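Local coordinates for protein TOXN (Bacillus thuringiensis, PDB 4ATO) that is the endoribonuclease toxin of a type III toxin-antitoxin system, cleaving RNA within adenine-rich sequences and inhibited by the pseudoknot RNA ToxI, at residues P7-I17 and N30-G41. Residues are numbered along the deposited sequence; the frame is centred on the assembly and turned at random.
With nucleotides of chain B; nucleotides of chain C.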
loop_
_atom_site.group_PDB
_atom_site.type_symbol
_atom_site.label_atom_id
_atom_site.label_comp_id
_atom_site.label_asym_id
_atom_site.label_seq_id
_atom_site.Cartn_x
_atom_site.Cartn_y
_atom_site.Cartn_z
ATOM N N PRO A 7 -10.295 -14.642 14.751
ATOM C CA PRO A 7 -9.943 -15.799 15.577
ATOM C C PRO A 7 -10.612 -15.816 16.958
ATOM O O PRO A 7 -10.802 -14.768 17.581
ATOM C CB PRO A 7 -8.425 -15.658 15.728
ATOM C CG PRO A 7 -8.171 -14.198 15.589
ATOM C CD PRO A 7 -9.150 -13.734 14.559
ATOM N N LYS A 8 -10.963 -17.013 17.420
ATOM C CA LYS A 8 -11.451 -17.217 18.778
ATOM C C LYS A 8 -10.473 -18.111 19.507
ATOM O O LYS A 8 -10.029 -19.122 18.962
ATOM C CB LYS A 8 -12.824 -17.891 18.775
ATOM C CG LYS A 8 -13.960 -17.018 18.269
ATOM C CD LYS A 8 -14.021 -15.716 19.038
ATOM C CE LYS A 8 -15.212 -14.878 18.616
ATOM N NZ LYS A 8 -15.182 -13.533 19.268
ATOM N N PHE A 9 -10.133 -17.732 20.737
ATOM C CA PHE A 9 -9.307 -18.562 21.597
ATOM C C PHE A 9 -10.177 -19.583 22.323
ATOM O O PHE A 9 -11.367 -19.361 22.516
ATOM C CB PHE A 9 -8.573 -17.709 22.634
ATOM C CG PHE A 9 -7.517 -16.807 22.056
ATOM C CD1 PHE A 9 -6.384 -17.329 21.468
ATOM C CD2 PHE A 9 -7.645 -15.435 22.134
ATOM C CE1 PHE A 9 -5.408 -16.499 20.946
ATOM C CE2 PHE A 9 -6.670 -14.601 21.614
ATOM C CZ PHE A 9 -5.553 -15.135 21.016
ATOM N N HIS A 10 -9.574 -20.693 22.735
ATOM C CA HIS A 10 -10.276 -21.707 23.515
ATOM C C HIS A 10 -9.329 -22.392 24.479
ATOM O O HIS A 10 -8.120 -22.460 24.235
ATOM C CB HIS A 10 -10.872 -22.781 22.609
ATOM C CG HIS A 10 -11.876 -22.265 21.626
ATOM N ND1 HIS A 10 -11.518 -21.622 20.459
ATOM C CD2 HIS A 10 -13.230 -22.300 21.634
ATOM C CE1 HIS A 10 -12.606 -21.282 19.792
ATOM N NE2 HIS A 10 -13.659 -21.677 20.487
ATOM N N THR A 11 -9.883 -22.904 25.575
ATOM C CA THR A 11 -9.186 -23.902 26.377
ATOM C C THR A 11 -9.822 -25.256 26.085
ATOM O O THR A 11 -11.000 -25.336 25.744
ATOM C CB THR A 11 -9.297 -23.614 27.871
ATOM O OG1 THR A 11 -10.680 -23.507 28.226
ATOM C CG2 THR A 11 -8.579 -22.313 28.219
ATOM N N ILE A 12 -9.036 -26.316 26.205
ATOM C CA ILE A 12 -9.534 -27.654 25.939
ATOM C C ILE A 12 -9.458 -28.496 27.218
ATOM O O ILE A 12 -8.505 -28.373 27.989
ATOM C CB ILE A 12 -8.774 -28.306 24.755
ATOM C CG1 ILE A 12 -9.255 -27.709 23.429
ATOM C CG2 ILE A 12 -9.035 -29.799 24.689
ATOM C CD1 ILE A 12 -8.650 -26.406 23.055
ATOM N N SER A 13 -10.476 -29.320 27.458
ATOM C CA SER A 13 -10.543 -30.086 28.697
ATOM C C SER A 13 -9.382 -31.068 28.756
ATOM O O SER A 13 -9.028 -31.688 27.751
ATOM C CB SER A 13 -11.882 -30.825 28.831
ATOM O OG SER A 13 -11.943 -31.944 27.964
ATOM N N THR A 14 -8.782 -31.192 29.932
ATOM C CA THR A 14 -7.608 -32.036 30.085
ATOM C C THR A 14 -7.968 -33.500 29.900
ATOM O O THR A 14 -7.117 -34.313 29.550
ATOM C CB THR A 14 -6.950 -31.840 31.449
ATOM O OG1 THR A 14 -7.816 -32.350 32.469
ATOM C CG2 THR A 14 -6.708 -30.369 31.691
ATOM N N GLU A 15 -9.233 -33.831 30.132
ATOM C CA GLU A 15 -9.699 -35.194 29.912
ATOM C C GLU A 15 -9.546 -35.547 28.443
ATOM O O GLU A 15 -8.994 -36.593 28.100
ATOM C CB GLU A 15 -11.166 -35.352 30.317
ATOM C CG GLU A 15 -11.389 -35.771 31.751
ATOM C CD GLU A 15 -12.695 -36.531 31.922
ATOM O OE1 GLU A 15 -13.303 -36.901 30.894
ATOM O OE2 GLU A 15 -13.115 -36.762 33.078
ATOM N N TYR A 16 -10.038 -34.669 27.574
ATOM C CA TYR A 16 -9.979 -34.938 26.145
ATOM C C TYR A 16 -8.543 -34.901 25.630
ATOM O O TYR A 16 -8.179 -35.677 24.748
ATOM C CB TYR A 16 -10.878 -33.987 25.354
ATOM C CG TYR A 16 -10.929 -34.319 23.881
ATOM C CD1 TYR A 16 -11.722 -35.360 23.407
ATOM C CD2 TYR A 16 -10.164 -33.609 22.964
ATOM C CE1 TYR A 16 -11.761 -35.675 22.058
ATOM C CE2 TYR A 16 -10.199 -33.912 21.614
ATOM C CZ TYR A 16 -10.995 -34.943 21.165
ATOM O OH TYR A 16 -11.023 -35.239 19.820
ATOM N N ILE A 17 -7.722 -34.015 26.186
ATOM C CA ILE A 17 -6.317 -33.933 25.774
ATOM C C ILE A 17 -5.589 -35.236 26.114
ATOM O O ILE A 17 -4.895 -35.815 25.271
ATOM C CB ILE A 17 -5.595 -32.738 26.428
ATOM C CG1 ILE A 17 -6.051 -31.422 25.801
ATOM C CG2 ILE A 17 -4.079 -32.885 26.308
ATOM C CD1 ILE A 17 -5.504 -31.164 24.395
ATOM N N ASN A 30 -1.418 -30.003 28.682
ATOM C CA ASN A 30 -2.320 -28.899 28.894
ATOM C C ASN A 30 -1.880 -27.929 29.976
ATOM O O ASN A 30 -2.290 -26.794 29.991
ATOM C CB ASN A 30 -3.708 -29.437 29.205
ATOM C CG ASN A 30 -4.777 -28.808 28.354
ATOM O OD1 ASN A 30 -4.517 -28.332 27.273
ATOM N ND2 ASN A 30 -5.986 -28.806 28.851
ATOM N N LYS A 31 -1.046 -28.396 30.886
ATOM C CA LYS A 31 -0.636 -27.634 32.053
ATOM C C LYS A 31 -1.704 -26.732 32.610
ATOM O O LYS A 31 -1.531 -25.535 32.638
ATOM C CB LYS A 31 0.590 -26.804 31.749
ATOM C CG LYS A 31 1.811 -27.621 31.418
ATOM C CD LYS A 31 2.907 -26.739 30.887
ATOM C CE LYS A 31 4.012 -27.574 30.298
ATOM N NZ LYS A 31 5.273 -27.315 31.031
ATOM N N ASP A 32 -2.794 -27.308 33.085
ATOM C CA ASP A 32 -3.914 -26.505 33.537
ATOM C C ASP A 32 -3.780 -25.932 34.938
ATOM O O ASP A 32 -4.734 -25.412 35.475
ATOM C CB ASP A 32 -5.241 -27.263 33.383
ATOM C CG ASP A 32 -5.287 -28.543 34.176
ATOM O OD1 ASP A 32 -4.239 -29.014 34.619
ATOM O OD2 ASP A 32 -6.381 -29.093 34.335
ATOM N N GLU A 33 -2.586 -25.998 35.504
ATOM C CA GLU A 33 -2.378 -25.623 36.900
ATOM C C GLU A 33 -2.708 -24.159 37.201
ATOM O O GLU A 33 -3.318 -23.863 38.226
ATOM C CB GLU A 33 -0.957 -25.968 37.343
ATOM C CG GLU A 33 -0.664 -27.456 37.314
ATOM C CD GLU A 33 0.772 -27.777 37.670
ATOM O OE1 GLU A 33 1.576 -26.831 37.832
ATOM O OE2 GLU A 33 1.098 -28.978 37.786
ATOM N N GLN A 34 -2.309 -23.246 36.319
ATOM C CA GLN A 34 -2.724 -21.849 36.460
ATOM C C GLN A 34 -3.404 -21.295 35.202
ATOM O O GLN A 34 -4.483 -20.702 35.284
ATOM C CB GLN A 34 -1.571 -20.943 36.926
ATOM C CG GLN A 34 -0.231 -21.198 36.255
ATOM C CD GLN A 34 0.727 -20.024 36.382
ATOM O OE1 GLN A 34 0.333 -18.926 36.775
ATOM N NE2 GLN A 34 1.992 -20.252 36.042
ATOM N N HIS A 35 -2.781 -21.497 34.045
ATOM C CA HIS A 35 -3.359 -21.041 32.784
ATOM C C HIS A 35 -3.400 -22.166 31.761
ATOM O O HIS A 35 -2.415 -22.415 31.072
ATOM C CB HIS A 35 -2.578 -19.851 32.223
ATOM C CG HIS A 35 -2.539 -18.673 33.145
ATOM N ND1 HIS A 35 -3.656 -17.916 33.433
ATOM C CD2 HIS A 35 -1.520 -18.124 33.846
ATOM C CE1 HIS A 35 -3.324 -16.950 34.271
ATOM N NE2 HIS A 35 -2.035 -17.055 34.539
ATOM N N SER A 36 -4.543 -22.840 31.677
ATOM C CA SER A 36 -4.740 -23.939 30.738
ATOM C C SER A 36 -4.406 -23.483 29.318
ATOM O O SER A 36 -4.827 -22.408 28.899
ATOM C CB SER A 36 -6.178 -24.451 30.816
ATOM O OG SER A 36 -6.337 -25.625 30.042
ATOM N N ARG A 37 -3.635 -24.294 28.599
ATOM C CA ARG A 37 -3.053 -23.875 27.324
ATOM C C ARG A 37 -4.104 -23.425 26.319
ATOM O O ARG A 37 -4.984 -24.196 25.947
ATOM C CB ARG A 37 -2.198 -24.990 26.720
ATOM C CG ARG A 37 -1.506 -24.602 25.425
ATOM C CD ARG A 37 -0.898 -25.819 24.748
ATOM N NE ARG A 37 0.014 -26.530 25.639
ATOM C CZ ARG A 37 1.307 -26.240 25.776
ATOM N NH1 ARG A 37 1.854 -25.244 25.083
ATOM N NH2 ARG A 37 2.053 -26.943 26.617
ATOM N N PRO A 38 -4.015 -22.163 25.878
ATOM C CA PRO A 38 -5.013 -21.669 24.936
ATOM C C PRO A 38 -4.705 -22.139 23.522
ATOM O O PRO A 38 -3.542 -22.323 23.156
ATOM C CB PRO A 38 -4.893 -20.146 25.055
ATOM C CG PRO A 38 -3.496 -19.904 25.521
ATOM C CD PRO A 38 -3.045 -21.126 26.274
ATOM N N TYR A 39 -5.767 -22.354 22.760
ATOM C CA TYR A 39 -5.705 -22.797 21.385
ATOM C C TYR A 39 -6.492 -21.798 20.554
ATOM O O TYR A 39 -7.470 -21.224 21.032
ATOM C CB TYR A 39 -6.404 -24.149 21.237
ATOM C CG TYR A 39 -5.630 -25.354 21.725
ATOM C CD1 TYR A 39 -5.376 -25.544 23.077
ATOM C CD2 TYR A 39 -5.175 -26.322 20.826
ATOM C CE1 TYR A 39 -4.674 -26.664 23.528
ATOM C CE2 TYR A 39 -4.468 -27.432 21.265
ATOM C CZ TYR A 39 -4.222 -27.596 22.619
ATOM O OH TYR A 39 -3.522 -28.693 23.061
ATOM N N VAL A 40 -6.096 -21.615 19.303
ATOM C CA VAL A 40 -6.851 -20.776 18.385
ATOM C C VAL A 40 -7.680 -21.655 17.458
ATOM O O VAL A 40 -7.211 -22.683 16.974
ATOM C CB VAL A 40 -5.914 -19.874 17.557
ATOM C CG1 VAL A 40 -6.689 -19.111 16.514
ATOM C CG2 VAL A 40 -5.188 -18.921 18.469
ATOM N N GLY A 41 -8.927 -21.265 17.231
ATOM C CA GLY A 41 -9.793 -22.043 16.366
ATOM C C GLY A 41 -9.499 -21.800 14.896
ATOM O O GLY A 41 -9.486 -20.660 14.435
ATOM P P U B 10 -13.513 -7.468 17.006
ATOM O OP1 U B 10 -12.358 -8.164 16.389
ATOM O OP2 U B 10 -14.879 -7.777 16.511
ATOM O "O5'" U B 10 -13.470 -7.628 18.580
ATOM C "C5'" U B 10 -13.587 -8.909 19.186
ATOM C "C4'" U B 10 -13.817 -8.802 20.672
ATOM O "O4'" U B 10 -13.913 -10.140 21.227
ATOM C "C3'" U B 10 -12.706 -8.102 21.453
ATOM O "O3'" U B 10 -13.264 -7.473 22.615
ATOM C "C2'" U B 10 -11.837 -9.273 21.889
ATOM O "O2'" U B 10 -11.021 -9.011 23.004
ATOM C "C1'" U B 10 -12.897 -10.331 22.193
ATOM N N1 U B 10 -12.422 -11.717 22.079
ATOM C C2 U B 10 -12.511 -12.513 23.208
ATOM O O2 U B 10 -12.941 -12.113 24.268
ATOM N N3 U B 10 -12.091 -13.809 23.055
ATOM C C4 U B 10 -11.576 -14.369 21.902
ATOM O O4 U B 10 -11.221 -15.550 21.923
ATOM C C5 U B 10 -11.519 -13.483 20.770
ATOM C C6 U B 10 -11.940 -12.218 20.888
ATOM O "O5'" A C 1 4.983 -26.766 26.235
ATOM C "C5'" A C 1 5.835 -26.437 27.324
ATOM C "C4'" A C 1 6.725 -27.591 27.698
ATOM O "O4'" A C 1 5.912 -28.744 28.021
ATOM C "C3'" A C 1 7.662 -28.086 26.611
ATOM O "O3'" A C 1 8.852 -27.316 26.534
ATOM C "C2'" A C 1 7.907 -29.537 27.010
ATOM O "O2'" A C 1 8.888 -29.608 28.027
ATOM C "C1'" A C 1 6.567 -29.925 27.622
ATOM N N9 A C 1 5.688 -30.660 26.689
ATOM C C8 A C 1 4.453 -30.239 26.255
ATOM N N7 A C 1 3.845 -31.100 25.472
ATOM C C5 A C 1 4.725 -32.173 25.396
ATOM C C6 A C 1 4.650 -33.410 24.720
ATOM N N6 A C 1 3.617 -33.791 23.955
ATOM N N1 A C 1 5.692 -34.255 24.852
ATOM C C2 A C 1 6.726 -33.874 25.615
ATOM N N3 A C 1 6.907 -32.743 26.300
ATOM C C4 A C 1 5.861 -31.919 26.148
HETATM O O HOH W 1 -11.016 -18.799 15.485
HETATM O O HOH W 2 -6.340 -25.972 27.417
HETATM O O HOH W 3 -8.965 -26.840 30.545
#
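Two donors grip the carbonyl oxygen of Ile12, where strand 9-12 ends: Asn30 ND2 at 2.7 Å, tilted from the carbonyl plane but with the oxygen near its own amide plane, and a water that also bonds Ser36 OG. A second water accepts from Ile12 N and is tied to Ser36 OG, Arg37 O and Asn30 OD1, linking the strand end to residues 36-37 beyond the direct pairing. Further back, His10 and Tyr39 exchange two backbone hydrogen bonds of 2.8 Å, Tyr39 N to His10 O and His10 N to Tyr39 O, and Gly41 N reaches Lys8 O at 3.0 Å.

Tyr39 and Ile12 cross at about a right angle; CG1 of Ile12, anti to the carbonyl carbon (chi1 -76°), lies over a ring face and CD1 comes within 3.4 Å of Tyr39 CD1. Ile17 and Tyr39 approach each other from opposite directions, CD1 meeting the phenol oxygen OH. Phe9 CE1 packs on Val40 CG2 at 3.5 Å, under helix 108-139.

At both ends of the contact the chain binds RNA: Phe9 N donates a nearly straight bond (167°) to O4 of U10 of chain B, while Arg37 NH2 bonds Phe29 O and O5' of A1 of chain C, and NH1 bonds Leu55 O and a modified residue of another chain. The antiparallel strands, joined through helix 14-23 and the loop after it, are neighbours in the central sheet of the ToxN/AbiQ fold.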